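Long-range contacts in PA14 domain-containing protein (Clostridium clariflavum, PDB 6QDI), which probably senses plant-biomass polysaccharides outside the cell through a tandem pair of calcium-binding PA14 domains, as part of a membrane-bound RsgI-like anti-sigma factor: residues I53-S58 with I96-G101; E160-D165 with S199-G204; Y220-S225 with Y264-L269. All coordinates share one frame; numbering follows the deposited sequence.

How the contacts relate
Three pairings from a tandem of PA14 domains illustrate how an all-beta fold is closed at its surface and at its metal sites. They come in series along the chain. Contact 1 belongs to the first PA14 domain, and its centre lies about 52 Å from that of contact 2 and about 48 Å from that of contact 3, across the middle of the molecule. Contacts 2 and 3, with centres about 11 Å apart, share the second domain and one antiparallel sheet, in which strands 198-207 and 257-266 are neighbours. A salt bridge from Asp165 to Arg265 also joins them. Both calcium sites of the second domain thus lie at strand ends of, or corners next to, this shared sheet, whereas contact 1 is remote from any calcium.

Contact 1 (I53-S58 with I96-G101); sequences IRPLYS and IYLEAG
Ser58 and Ala100 meet through a nearly straight hydrogen bond, one of two that join the two segments: Ala100 N donates to Ser58 OG over 2.8 Å at 177°. The hydroxyl lies beside its own backbone N (chi1 -62°), a setting that brings it onto the N-H of Ala100 and also within 3.4 Å of Ala100 CB. The second bond is purely backbone, from Gly101 N to Pro55 O (2.9 Å). Gly101 has a positive phi, which favours glycine, as the chain turns there.

A weaker polar contact lies beside the Ser58 bond, where Ser58 CA approaches Leu98 O at 3.2 Å in a CA-H...O contact.

Apolar packing is concentrated on Pro55. Its CG sits 3.7 Å from Leu98 CB, the two side chains crossing at about a right angle. Van der Waals contacts with backbone oxygens add to this: the same CG touches Glu99 O, and the methyl of Ala100 rests 3.5 Å from Leu56 O.

The contact sits at the surface, where the loop between strands 44-53 and 59-68 meets the end of strand 93-98. Tyr61 of strand 59-68 and Tyr104 of strand 104-113 both pack against Pro55 and Leu98, so this small apolar patch is enclosed by strands from both sheets of the domain.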
ATOM      1  N   ILE A  53     -22.752  -8.837   3.476  1.00 10.13           N
ATOM      2  CA  ILE A  53     -23.829  -8.291   2.636  1.00 10.98           C
ATOM      3  C   ILE A  53     -25.077  -9.154   2.804  1.00 11.53           C
ATOM      4  O   ILE A  53     -24.968 -10.379   2.859  1.00 12.08           O
ATOM      5  CB  ILE A  53     -23.395  -8.159   1.160  1.00 10.85           C
ATOM      6  CG1 ILE A  53     -24.461  -7.470   0.320  1.00 11.39           C
ATOM      7  CG2 ILE A  53     -23.030  -9.487   0.567  1.00 10.66           C
ATOM      8  CD1 ILE A  53     -23.964  -7.086  -1.060  1.00 11.48           C
ATOM      9  N   ARG A  54     -26.230  -8.478   2.890  1.00 11.42           N
ATOM     10  CA  ARG A  54     -27.528  -9.126   3.131  0.50 13.04           C
ATOM     11  C   ARG A  54     -28.487  -8.791   1.999  1.00 13.73           C
ATOM     12  O   ARG A  54     -29.056  -7.705   1.999  1.00 15.68           O
ATOM     13  CB  ARG A  54     -28.144  -8.642   4.451  0.50 14.32           C
ATOM     14  CG  ARG A  54     -29.551  -9.178   4.702  0.50 14.76           C
ATOM     15  CD  ARG A  54     -30.104  -8.693   6.025  0.50 17.32           C
ATOM     16  NE  ARG A  54     -30.283  -7.251   6.078  0.50 19.27           N
ATOM     17  CZ  ARG A  54     -30.894  -6.517   5.156  0.50 18.33           C
ATOM     18  NH1 ARG A  54     -31.290  -7.049   3.994  0.50 15.89           N
ATOM     19  NH2 ARG A  54     -31.022  -5.214   5.359  0.50 17.06           N
ATOM     20  N   PRO A  55     -28.712  -9.710   1.049  1.00 12.74           N
ATOM     21  CA  PRO A  55     -29.699  -9.432   0.016  1.00 13.74           C
ATOM     22  C   PRO A  55     -31.117  -9.584   0.545  1.00 13.80           C
ATOM     23  O   PRO A  55     -31.353 -10.344   1.480  1.00 15.70           O
ATOM     24  CB  PRO A  55     -29.443 -10.517  -1.022  1.00 14.49           C
ATOM     25  CG  PRO A  55     -28.885 -11.646  -0.216  1.00 15.98           C
ATOM     26  CD  PRO A  55     -28.074 -11.019   0.873  1.00 14.77           C
ATOM     27  N   LEU A  56     -32.039  -8.892  -0.101  1.00 13.74           N
ATOM     28  CA  LEU A  56     -33.428  -8.934   0.296  1.00 14.75           C
ATOM     29  C   LEU A  56     -34.160 -10.124  -0.331  1.00 15.50           C
ATOM     30  O   LEU A  56     -35.204 -10.512   0.197  1.00 19.65           O
ATOM     31  CB  LEU A  56     -34.164  -7.628  -0.090  1.00 16.70           C
ATOM     32  CG  LEU A  56     -34.048  -6.434   0.850  1.00 21.11           C
ATOM     33  CD1 LEU A  56     -32.619  -5.976   1.000  1.00 23.73           C
ATOM     34  CD2 LEU A  56     -34.927  -5.287   0.393  1.00 24.72           C
ATOM     35  N   TYR A  57     -33.702 -10.648  -1.466  1.00 15.18           N
ATOM     36  CA  TYR A  57     -34.430 -11.654  -2.247  1.00 15.83           C
ATOM     37  C   TYR A  57     -33.610 -12.897  -2.526  1.00 15.39           C
ATOM     38  O   TYR A  57     -32.365 -12.833  -2.549  1.00 15.92           O
ATOM     39  CB  TYR A  57     -34.895 -11.046  -3.577  1.00 16.31           C
ATOM     40  CG  TYR A  57     -35.618  -9.705  -3.402  1.00 17.25           C
ATOM     41  CD1 TYR A  57     -36.920  -9.651  -2.954  1.00 20.21           C
ATOM     42  CD2 TYR A  57     -34.967  -8.493  -3.684  1.00 19.32           C
ATOM     43  CE1 TYR A  57     -37.575  -8.429  -2.777  1.00 21.14           C
ATOM     44  CE2 TYR A  57     -35.601  -7.270  -3.513  1.00 19.78           C
ATOM     45  CZ  TYR A  57     -36.894  -7.236  -3.066  1.00 22.29           C
ATOM     46  OH  TYR A  57     -37.536  -6.028  -2.909  1.00 28.62           O
ATOM     47  N   SER A  58     -34.305 -14.027  -2.723  1.00 15.71           N
ATOM     48  CA  SER A  58     -33.720 -15.293  -3.199  1.00 14.92           C
ATOM     49  C   SER A  58     -33.695 -15.333  -4.726  1.00 15.32           C
ATOM     50  O   SER A  58     -34.600 -15.821  -5.386  1.00 17.05           O
ATOM     51  CB  SER A  58     -34.430 -16.514  -2.594  1.00 15.59           C
ATOM     52  OG  SER A  58     -34.281 -16.492  -1.189  1.00 17.69           O
ATOM     53  N   ILE A  96     -24.260 -13.891  -9.148  1.00 11.87           N
ATOM     54  CA  ILE A  96     -24.264 -14.953  -8.129  1.00 12.06           C
ATOM     55  C   ILE A  96     -25.667 -15.087  -7.527  1.00 12.37           C
ATOM     56  O   ILE A  96     -26.343 -14.071  -7.280  1.00 11.94           O
ATOM     57  CB  ILE A  96     -23.216 -14.683  -7.020  1.00 12.44           C
ATOM     58  CG1 ILE A  96     -23.135 -15.856  -6.030  1.00 12.57           C
ATOM     59  CG2 ILE A  96     -23.442 -13.354  -6.332  1.00 12.21           C
ATOM     60  CD1 ILE A  96     -21.881 -15.796  -5.194  1.00 14.83           C
ATOM     61  N   TYR A  97     -26.122 -16.323  -7.335  1.00 12.75           N
ATOM     62  CA  TYR A  97     -27.381 -16.598  -6.681  0.50 12.70           C
ATOM     63  C   TYR A  97     -27.239 -16.449  -5.170  1.00 12.96           C
ATOM     64  O   TYR A  97     -26.327 -17.018  -4.590  1.00 14.34           O
ATOM     65  CB  TYR A  97     -27.833 -18.013  -7.010  0.50 13.57           C
ATOM     66  CG  TYR A  97     -29.194 -18.255  -6.472  0.50 14.19           C
ATOM     67  CD1 TYR A  97     -30.299 -17.812  -7.163  0.50 14.32           C
ATOM     68  CD2 TYR A  97     -29.367 -18.833  -5.244  0.50 14.32           C
ATOM     69  CE1 TYR A  97     -31.551 -17.989  -6.669  0.50 15.53           C
ATOM     70  CE2 TYR A  97     -30.628 -19.012  -4.734  0.50 16.08           C
ATOM     71  CZ  TYR A  97     -31.710 -18.562  -5.459  0.50 14.41           C
ATOM     72  OH  TYR A  97     -33.008 -18.731  -5.025  0.50 21.97           O
ATOM     73  N   LEU A  98     -28.136 -15.691  -4.539  1.00 13.43           N
ATOM     74  CA  LEU A  98     -28.123 -15.473  -3.101  1.00 13.72           C
ATOM     75  C   LEU A  98     -29.522 -15.728  -2.549  1.00 15.02           C
ATOM     76  O   LEU A  98     -30.508 -15.621  -3.286  1.00 16.49           O
ATOM     77  CB  LEU A  98     -27.642 -14.076  -2.749  1.00 13.97           C
ATOM     78  CG  LEU A  98     -26.286 -13.641  -3.329  1.00 12.47           C
ATOM     79  CD1 LEU A  98     -26.060 -12.173  -3.057  1.00 14.33           C
ATOM     80  CD2 LEU A  98     -25.167 -14.440  -2.715  1.00 13.68           C
ATOM     81  N   GLU A  99     -29.573 -16.057  -1.264  1.00 14.40           N
ATOM     82  CA  GLU A  99     -30.807 -16.314  -0.551  1.00 14.76           C
ATOM     83  C   GLU A  99     -31.225 -15.121   0.302  1.00 16.01           C
ATOM     84  O   GLU A  99     -30.427 -14.509   1.027  1.00 16.20           O
ATOM     85  CB  GLU A  99     -30.625 -17.519   0.381  1.00 16.49           C
ATOM     86  CG  GLU A  99     -30.343 -18.829  -0.332  1.00 21.14           C
ATOM     87  CD  GLU A  99     -30.342 -20.041   0.610  1.00 22.72           C
ATOM     88  OE1 GLU A  99     -31.362 -20.525   0.920  1.00 49.15           O
ATOM     89  OE2 GLU A  99     -29.182 -20.422   0.943  1.00 34.74           O
ATOM     90  N   ALA A 100     -32.528 -14.868   0.295  1.00 15.96           N
ATOM     91  CA  ALA A 100     -33.094 -13.799   1.057  1.00 15.40           C
ATOM     92  C   ALA A 100     -32.722 -13.782   2.513  1.00 16.35           C
ATOM     93  O   ALA A 100     -32.861 -14.789   3.187  1.00 17.30           O
ATOM     94  CB  ALA A 100     -34.599 -13.867   0.928  1.00 16.77           C
ATOM     95  N   GLY A 101     -32.241 -12.647   3.006  1.00 16.41           N
ATOM     96  CA  GLY A 101     -31.967 -12.463   4.401  1.00 17.50           C
ATOM     97  C   GLY A 101     -30.716 -13.086   4.955  1.00 17.14           C
ATOM     98  O   GLY A 101     -30.375 -12.866   6.123  1.00 20.78           O
TER

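Contact 2 (E160-D165 with S199-G204); sequences EYFDED and SVRWTG. With CA (calcium ion), chain F.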
ATOM      1  N   GLU A 160      14.772  12.864   0.897  1.00  6.39           N
ATOM      2  CA  GLU A 160      14.976  13.902  -0.117  1.00  6.67           C
ATOM      3  C   GLU A 160      14.489  13.265  -1.422  1.00  6.52           C
ATOM      4  O   GLU A 160      14.980  12.197  -1.816  1.00  6.96           O
ATOM      5  CB  GLU A 160      16.457  14.288  -0.225  1.00  7.48           C
ATOM      6  CG  GLU A 160      17.010  14.916   1.026  1.00  7.62           C
ATOM      7  CD  GLU A 160      18.529  14.873   1.034  1.00  7.90           C
ATOM      8  OE1 GLU A 160      19.104  13.877   1.494  1.00  8.53           O
ATOM      9  OE2 GLU A 160      19.130  15.812   0.477  1.00 10.62           O
ATOM     10  N   TYR A 161      13.503  13.914  -2.077  1.00  6.81           N
ATOM     11  CA  TYR A 161      12.950  13.437  -3.355  1.00  6.51           C
ATOM     12  C   TYR A 161      13.498  14.293  -4.491  1.00  6.87           C
ATOM     13  O   TYR A 161      13.458  15.515  -4.409  1.00  7.62           O
ATOM     14  CB  TYR A 161      11.435  13.495  -3.350  1.00  7.08           C
ATOM     15  CG  TYR A 161      10.699  12.640  -2.327  1.00  6.85           C
ATOM     16  CD1 TYR A 161      11.275  11.535  -1.720  1.00  6.61           C
ATOM     17  CD2 TYR A 161       9.389  12.912  -1.991  1.00  7.25           C
ATOM     18  CE1 TYR A 161      10.597  10.746  -0.802  1.00  6.92           C
ATOM     19  CE2 TYR A 161       8.693  12.147  -1.082  1.00  7.48           C
ATOM     20  CZ  TYR A 161       9.287  11.057  -0.465  1.00  6.96           C
ATOM     21  OH  TYR A 161       8.561  10.332   0.423  1.00  8.05           O
ATOM     22  N   PHE A 162      13.993  13.599  -5.517  1.00  6.54           N
ATOM     23  CA  PHE A 162      14.665  14.203  -6.673  1.00  6.60           C
ATOM     24  C   PHE A 162      13.905  13.939  -7.954  1.00  6.65           C
ATOM     25  O   PHE A 162      13.398  12.826  -8.189  1.00  7.41           O
ATOM     26  CB  PHE A 162      16.057  13.587  -6.799  1.00  6.94           C
ATOM     27  CG  PHE A 162      16.956  13.904  -5.612  1.00  7.16           C
ATOM     28  CD1 PHE A 162      17.673  15.098  -5.564  1.00  7.48           C
ATOM     29  CD2 PHE A 162      17.100  13.000  -4.578  1.00  7.77           C
ATOM     30  CE1 PHE A 162      18.513  15.388  -4.490  1.00  8.20           C
ATOM     31  CE2 PHE A 162      17.951  13.275  -3.514  1.00  8.67           C
ATOM     32  CZ  PHE A 162      18.646  14.469  -3.469  1.00  8.52           C
ATOM     33  N   ASP A 163      13.826  14.976  -8.796  1.00  6.94           N
ATOM     34  CA  ASP A 163      13.085  14.879 -10.048  1.00  6.98           C
ATOM     35  C   ASP A 163      13.835  14.161 -11.146  1.00  7.28           C
ATOM     36  O   ASP A 163      13.235  13.731 -12.133  1.00  8.16           O
ATOM     37  CB  ASP A 163      12.692  16.283 -10.533  1.00  7.66           C
ATOM     38  CG  ASP A 163      11.215  16.491 -10.808  1.00  8.53           C
ATOM     39  OD1 ASP A 163      10.410  15.576 -10.610  1.00  9.33           O
ATOM     40  OD2 ASP A 163      10.866  17.638 -11.197  1.00 10.13           O
ATOM     41  N   GLU A 164      15.147  14.040 -11.025  1.00  7.50           N
ATOM     42  CA  GLU A 164      15.937  13.210 -11.933  1.00  7.85           C
ATOM     43  C   GLU A 164      16.232  11.884 -11.252  1.00  7.51           C
ATOM     44  O   GLU A 164      16.184  11.789 -10.020  1.00  7.89           O
ATOM     45  CB  GLU A 164      17.257  13.909 -12.297  1.00  7.74           C
ATOM     46  CG  GLU A 164      17.052  15.177 -13.089  1.00  9.27           C
ATOM     47  CD  GLU A 164      16.757  14.920 -14.550  1.00 11.28           C
ATOM     48  OE1 GLU A 164      17.251  13.943 -15.165  1.00 13.54           O
ATOM     49  OE2 GLU A 164      16.035  15.761 -15.117  1.00 17.17           O
ATOM     50  N   ASP A 165      16.580  10.884 -12.050  1.00  7.81           N
ATOM     51  CA  ASP A 165      16.868   9.529 -11.543  1.00  7.75           C
ATOM     52  C   ASP A 165      18.245   9.363 -10.929  1.00  7.79           C
ATOM     53  O   ASP A 165      18.588   8.264 -10.537  1.00  8.33           O
ATOM     54  CB  ASP A 165      16.523   8.492 -12.613  1.00  8.41           C
ATOM     55  CG  ASP A 165      17.480   8.440 -13.732  1.00  9.74           C
ATOM     56  OD1 ASP A 165      18.636   8.887 -13.568  1.00 11.04           O
ATOM     57  OD2 ASP A 165      17.122   7.896 -14.808  1.00 14.55           O
ATOM     58  N   SER A 199      14.327   9.780  -8.163  1.00  6.33           N
ATOM     59  CA  SER A 199      15.174   9.108  -7.188  1.00  6.53           C
ATOM     60  C   SER A 199      14.959   9.690  -5.808  1.00  6.00           C
ATOM     61  O   SER A 199      14.342  10.753  -5.650  1.00  6.45           O
ATOM     62  CB  SER A 199      16.636   9.150  -7.622  1.00  6.48           C
ATOM     63  OG  SER A 199      17.090  10.472  -7.843  1.00  6.88           O
ATOM     64  N   VAL A 200      15.436   8.962  -4.804  1.00  6.06           N
ATOM     65  CA  VAL A 200      15.225   9.287  -3.408  1.00  5.87           C
ATOM     66  C   VAL A 200      16.492   8.962  -2.634  1.00  5.66           C
ATOM     67  O   VAL A 200      17.127   7.950  -2.866  1.00  6.61           O
ATOM     68  CB  VAL A 200      14.062   8.487  -2.813  1.00  6.46           C
ATOM     69  CG1 VAL A 200      13.827   8.877  -1.365  1.00  6.47           C
ATOM     70  CG2 VAL A 200      12.773   8.674  -3.606  1.00  7.16           C
ATOM     71  N   ARG A 201      16.811   9.846  -1.677  1.00  6.19           N
ATOM     72  CA  ARG A 201      17.796   9.530  -0.650  1.00  6.15           C
ATOM     73  C   ARG A 201      17.122   9.560   0.703  1.00  5.92           C
ATOM     74  O   ARG A 201      16.534  10.559   1.106  1.00  6.44           O
ATOM     75  CB  ARG A 201      18.948  10.537  -0.665  1.00  6.56           C
ATOM     76  CG  ARG A 201      19.940  10.389   0.486  1.00  6.78           C
ATOM     77  CD  ARG A 201      21.244  11.115   0.220  1.00  7.39           C
ATOM     78  NE  ARG A 201      21.036  12.543   0.002  1.00  8.04           N
ATOM     79  CZ  ARG A 201      21.671  13.269  -0.897  1.00  7.71           C
ATOM     80  NH1 ARG A 201      22.557  12.743  -1.728  1.00  8.80           N
ATOM     81  NH2 ARG A 201      21.376  14.558  -1.007  1.00  8.89           N
ATOM     82  N   TRP A 202      17.221   8.450   1.446  1.00  5.50           N
ATOM     83  CA  TRP A 202      16.800   8.380   2.832  1.00  5.85           C
ATOM     84  C   TRP A 202      18.046   8.316   3.711  1.00  5.66           C
ATOM     85  O   TRP A 202      18.979   7.555   3.430  1.00  6.08           O
ATOM     86  CB  TRP A 202      15.918   7.150   3.102  1.00  6.26           C
ATOM     87  CG  TRP A 202      14.538   7.244   2.537  1.00  5.94           C
ATOM     88  CD1 TRP A 202      13.516   7.967   3.049  1.00  6.31           C
ATOM     89  CD2 TRP A 202      14.030   6.578   1.367  1.00  5.71           C
ATOM     90  NE1 TRP A 202      12.401   7.806   2.287  1.00  6.28           N
ATOM     91  CE2 TRP A 202      12.687   6.948   1.255  1.00  6.36           C
ATOM     92  CE3 TRP A 202      14.574   5.703   0.433  1.00  6.24           C
ATOM     93  CZ2 TRP A 202      11.870   6.467   0.229  1.00  6.85           C
ATOM     94  CZ3 TRP A 202      13.782   5.241  -0.584  1.00  7.61           C
ATOM     95  CH2 TRP A 202      12.446   5.611  -0.681  1.00  7.57           C
ATOM     96  N   THR A 203      18.040   9.094   4.787  1.00  5.46           N
ATOM     97  CA  THR A 203      19.132   9.116   5.721  1.00  5.85           C
ATOM     98  C   THR A 203      18.630   9.149   7.164  1.00  5.55           C
ATOM     99  O   THR A 203      17.577   9.673   7.483  1.00  6.18           O
ATOM    100  CB  THR A 203      20.046  10.341   5.468  1.00  6.09           C
ATOM    101  OG1 THR A 203      19.289  11.549   5.545  1.00  6.98           O
ATOM    102  CG2 THR A 203      20.812  10.246   4.177  1.00  6.74           C
ATOM    103  N   GLY A 204      19.479   8.636   8.045  1.00  5.96           N
ATOM    104  CA  GLY A 204      19.254   8.705   9.478  1.00  6.04           C
ATOM    105  C   GLY A 204      19.923   7.554  10.150  1.00  5.89           C
ATOM    106  O   GLY A 204      21.062   7.186   9.793  1.00  6.12           O
TER
HETATM  107 CA    CA F 405      11.779  12.840 -13.719  0.90  7.42          CA
HETATM  108  O   HOH W   1      17.950  12.098   3.222  1.00  8.08           O
HETATM  109  O   HOH W   2      10.247  13.167 -11.956  1.00  8.57           O
HETATM  110  O   HOH W   3      11.690  15.196 -14.204  1.00 12.16           O
HETATM  111  O   HOH W   4      13.549  12.650 -15.254  1.00 10.56           O
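Arg201 and Glu160 face each other as a hydrogen-bonded pair of two antiparallel strands, and the arginine can be followed outward from its backbone. Its CB lies 4.1 Å from Phe162 CE2, at the start of a course between that ring and the glutamate. CG, anti to the backbone N (chi1 173°), runs alongside the glutamate, and both CG and CD stay near OE1. A bend at chi3 then turns the head group onto the carboxylate. NE donates to Glu160 OE1 at 2.8 Å, almost straight at 176°, and NH2 donates to Glu160 OE2 at 3.0 Å. This is a side-on, two-nitrogen salt bridge. Both oxygens lie close to the guanidinium plane, yet the carboxylate is turned 45° from it and meets NE from above its own plane. At the tip, Phe162 CZ comes over one guanidinium face, 3.7 Å from NH2, with ring and guanidinium nearly perpendicular. A water bridges Glu160 OE1, Arg201 O and Thr203 OG1.

On the face carrying Tyr161 and Val200 the contact between the strands is apolar: Val200 CG1 meets the edge of the tyrosine ring at CD1 and also lies over the centre of the Trp202 ring. The phenol of Tyr161 is hydrogen-bonded to Asp176.

Where the strands part, Ser199 OG donates to Glu164 O (2.7 Å) and also accepts from Leu167 N, tying the departing loop to the strand. In that loop Asp163 O binds calcium at 2.3 Å; three waters also coordinate the ion, one of them donating to Asp163 OD1. Asp195 through its carboxylate and Lys197 through its backbone oxygen are further ligands. The pairing is thus an antiparallel ladder of the PA14 beta-sandwich, ending in a calcium-binding loop.

Contact 3 (Y220-S225 with Y264-L269); sequences YDDGAS and YRNTGL. With CA (calcium ion), chain E.
Gly223 and Arg265 form a hydrogen-bonded antiparallel pair, strands 223-225 and 264-266 running at 173°. Asp222 and Gly223 both face Arg265, making a classic beta bulge in which Arg265 O accepts from two amides, Asp222 N (3.0 Å) and Gly223 N (3.2 Å). A cis peptide precedes Asp222, where the chain turns a corner between sheets. Gly223 lies close against the arginine chain, its CA 3.9 Å from Arg265 CG.

Tyr264 reaches past the bulge, its hydroxyl donating to Asp221 O over 2.6 Å, with that oxygen in the plane of the ring.

Asp222 divides its carboxylate between protein and metal. OD1 accepts from Thr267 OG1 (2.6 Å), which lies above the carboxylate plane. OD2 takes the nearly straight Thr267 N bond at 178° on its syn lone pair while also binding calcium. These bonds fix the rotation of the carboxylate.

Asn266 turns its OD1 to the ion at 2.4 Å; the same oxygen accepts from Gly268 N in an Asx turn, and ND2 donates to Leu269 O, which orients the amide.

Asp221 OD1, Gly268 O and the backbone oxygen of Ala270 are further ligands. Two aspartates joined by a cis peptide, facing Asn266 and the loop that follows, form the DcisD motif of sugar-binding PA14 domains such as those of Flo and Epa adhesins. There the calcium itself coordinates sugar hydroxyls, and the site here is consistent with such a role.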
ATOM      1  N   TYR A 220      13.770  -3.761  -4.596  1.00  7.82           N
ATOM      2  CA  TYR A 220      13.783  -2.526  -5.397  1.00  8.14           C
ATOM      3  C   TYR A 220      13.321  -2.777  -6.822  1.00  7.45           C
ATOM      4  O   TYR A 220      13.556  -3.864  -7.400  1.00  8.88           O
ATOM      5  CB  TYR A 220      15.206  -1.879  -5.415  1.00  8.90           C
ATOM      6  CG  TYR A 220      16.292  -2.819  -5.894  1.00 10.15           C
ATOM      7  CD1 TYR A 220      16.954  -3.662  -5.030  1.00 10.92           C
ATOM      8  CD2 TYR A 220      16.645  -2.919  -7.249  1.00 11.71           C
ATOM      9  CE1 TYR A 220      17.889  -4.590  -5.470  1.00 11.94           C
ATOM     10  CE2 TYR A 220      17.616  -3.819  -7.666  1.00 12.20           C
ATOM     11  CZ  TYR A 220      18.210  -4.669  -6.792  1.00 14.29           C
ATOM     12  OH  TYR A 220      19.157  -5.603  -7.166  1.00 16.74           O
ATOM     13  N   ASP A 221      12.744  -1.711  -7.376  1.00  6.77           N
ATOM     14  CA  ASP A 221      12.495  -1.608  -8.815  1.00  7.10           C
ATOM     15  C   ASP A 221      12.800  -0.131  -9.084  1.00  6.68           C
ATOM     16  O   ASP A 221      11.976   0.705  -8.701  1.00  6.88           O
ATOM     17  CB  ASP A 221      11.041  -1.920  -9.152  1.00  7.88           C
ATOM     18  CG  ASP A 221      10.691  -1.633 -10.585  1.00  7.67           C
ATOM     19  OD1 ASP A 221      11.522  -0.953 -11.285  1.00  7.77           O
ATOM     20  OD2 ASP A 221       9.610  -2.060 -11.023  1.00  8.51           O
ATOM     21  N   ASP A 222      13.980   0.246  -9.608  1.00  6.56           N
ATOM     22  CA  ASP A 222      14.922  -0.592 -10.311  1.00  7.36           C
ATOM     23  C   ASP A 222      16.396  -0.370 -10.021  1.00  7.45           C
ATOM     24  O   ASP A 222      17.222  -1.028 -10.640  1.00  8.95           O
ATOM     25  CB  ASP A 222      14.645  -0.594 -11.835  1.00  7.72           C
ATOM     26  CG  ASP A 222      14.637   0.777 -12.400  1.00  7.77           C
ATOM     27  OD1 ASP A 222      15.754   1.359 -12.566  1.00  9.31           O
ATOM     28  OD2 ASP A 222      13.552   1.339 -12.690  1.00  7.89           O
ATOM     29  N   GLY A 223      16.731   0.493  -9.072  1.00  7.19           N
ATOM     30  CA  GLY A 223      18.099   0.565  -8.576  1.00  7.28           C
ATOM     31  C   GLY A 223      18.102   1.010  -7.131  1.00  7.41           C
ATOM     32  O   GLY A 223      17.210   1.758  -6.701  1.00  6.92           O
ATOM     33  N   ALA A 224      19.094   0.546  -6.379  1.00  7.33           N
ATOM     34  CA  ALA A 224      19.212   0.902  -4.976  1.00  7.35           C
ATOM     35  C   ALA A 224      20.617   0.667  -4.516  1.00  7.14           C
ATOM     36  O   ALA A 224      21.327  -0.206  -5.011  1.00  8.28           O
ATOM     37  CB  ALA A 224      18.251   0.121  -4.108  1.00  8.49           C
ATOM     38  N   SER A 225      20.997   1.443  -3.494  1.00  7.14           N
ATOM     39  CA  SER A 225      22.242   1.248  -2.776  1.00  7.54           C
ATOM     40  C   SER A 225      22.009   1.468  -1.297  1.00  7.07           C
ATOM     41  O   SER A 225      21.290   2.382  -0.914  1.00  8.24           O
ATOM     42  CB  SER A 225      23.352   2.166  -3.276  1.00  9.76           C
ATOM     43  OG  SER A 225      23.757   1.763  -4.604  1.00 12.34           O
ATOM     44  N   TYR A 264      17.719   5.255  -3.860  1.00  6.31           N
ATOM     45  CA  TYR A 264      16.744   4.536  -4.665  1.00  6.44           C
ATOM     46  C   TYR A 264      16.480   5.270  -5.959  1.00  6.29           C
ATOM     47  O   TYR A 264      16.447   6.502  -5.963  1.00  6.62           O
ATOM     48  CB  TYR A 264      15.424   4.411  -3.840  1.00  6.76           C
ATOM     49  CG  TYR A 264      14.292   4.014  -4.743  1.00  6.69           C
ATOM     50  CD1 TYR A 264      14.207   2.721  -5.272  1.00  6.96           C
ATOM     51  CD2 TYR A 264      13.440   4.969  -5.235  1.00  6.60           C
ATOM     52  CE1 TYR A 264      13.295   2.428  -6.256  1.00  6.61           C
ATOM     53  CE2 TYR A 264      12.550   4.669  -6.235  1.00  6.52           C
ATOM     54  CZ  TYR A 264      12.488   3.398  -6.756  1.00  6.48           C
ATOM     55  OH  TYR A 264      11.577   3.138  -7.772  1.00  7.11           O
ATOM     56  N   ARG A 265      16.219   4.527  -7.048  1.00  6.38           N
ATOM     57  CA  ARG A 265      15.779   5.162  -8.272  1.00  6.43           C
ATOM     58  C   ARG A 265      14.779   4.305  -9.039  1.00  6.67           C
ATOM     59  O   ARG A 265      14.837   3.059  -9.024  1.00  7.06           O
ATOM     60  CB  ARG A 265      16.963   5.460  -9.190  1.00  6.71           C
ATOM     61  CG  ARG A 265      17.607   4.233  -9.765  1.00  7.34           C
ATOM     62  CD  ARG A 265      19.015   4.395 -10.184  1.00  8.38           C
ATOM     63  NE  ARG A 265      19.265   5.510 -11.049  1.00  9.00           N
ATOM     64  CZ  ARG A 265      20.334   5.597 -11.833  1.00 10.21           C
ATOM     65  NH1 ARG A 265      21.188   4.600 -11.931  1.00 12.47           N
ATOM     66  NH2 ARG A 265      20.505   6.691 -12.545  1.00 11.44           N
ATOM     67  N   ASN A 266      13.901   5.016  -9.733  1.00  6.59           N
ATOM     68  CA  ASN A 266      13.109   4.436 -10.827  1.00  6.84           C
ATOM     69  C   ASN A 266      13.662   5.054 -12.099  1.00  7.00           C
ATOM     70  O   ASN A 266      13.796   6.274 -12.194  1.00  7.52           O
ATOM     71  CB  ASN A 266      11.624   4.778 -10.693  1.00  7.17           C
ATOM     72  CG  ASN A 266      10.760   3.969 -11.657  1.00  6.96           C
ATOM     73  OD1 ASN A 266      11.261   3.111 -12.385  1.00  7.75           O
ATOM     74  ND2 ASN A 266       9.468   4.226 -11.665  1.00  6.91           N
ATOM     75  N   THR A 267      13.951   4.218 -13.090  1.00  7.21           N
ATOM     76  CA  THR A 267      14.429   4.681 -14.387  1.00  8.53           C
ATOM     77  C   THR A 267      13.422   4.454 -15.516  1.00  8.98           C
ATOM     78  O   THR A 267      13.709   4.793 -16.657  1.00 10.47           O
ATOM     79  CB  THR A 267      15.797   4.076 -14.760  1.00  8.58           C
ATOM     80  OG1 THR A 267      15.686   2.657 -14.864  1.00  9.29           O
ATOM     81  CG2 THR A 267      16.883   4.466 -13.769  1.00  9.56           C
ATOM     82  N   GLY A 268      12.268   3.868 -15.185  1.00  8.27           N
ATOM     83  CA  GLY A 268      11.224   3.680 -16.170  1.00  8.48           C
ATOM     84  C   GLY A 268      10.223   2.627 -15.654  1.00  8.10           C
ATOM     85  O   GLY A 268      10.558   1.723 -14.887  1.00  8.13           O
ATOM     86  N   LEU A 269       9.001   2.713 -16.167  1.00  7.97           N
ATOM     87  CA  LEU A 269       7.919   1.823 -15.783  1.00  8.30           C
ATOM     88  C   LEU A 269       7.700   1.913 -14.270  1.00  7.61           C
ATOM     89  O   LEU A 269       7.674   3.014 -13.725  1.00  8.07           O
ATOM     90  CB  LEU A 269       8.137   0.382 -16.286  1.00  9.39           C
ATOM     91  CG  LEU A 269       8.488   0.189 -17.756  1.00 11.10           C
ATOM     92  CD1 LEU A 269       8.581  -1.308 -18.056  1.00 12.04           C
ATOM     93  CD2 LEU A 269       7.440   0.807 -18.639  1.00 12.01           C
TER
HETATM   94 CA    CA E 404      11.243   0.744 -12.911  0.95  7.28          CA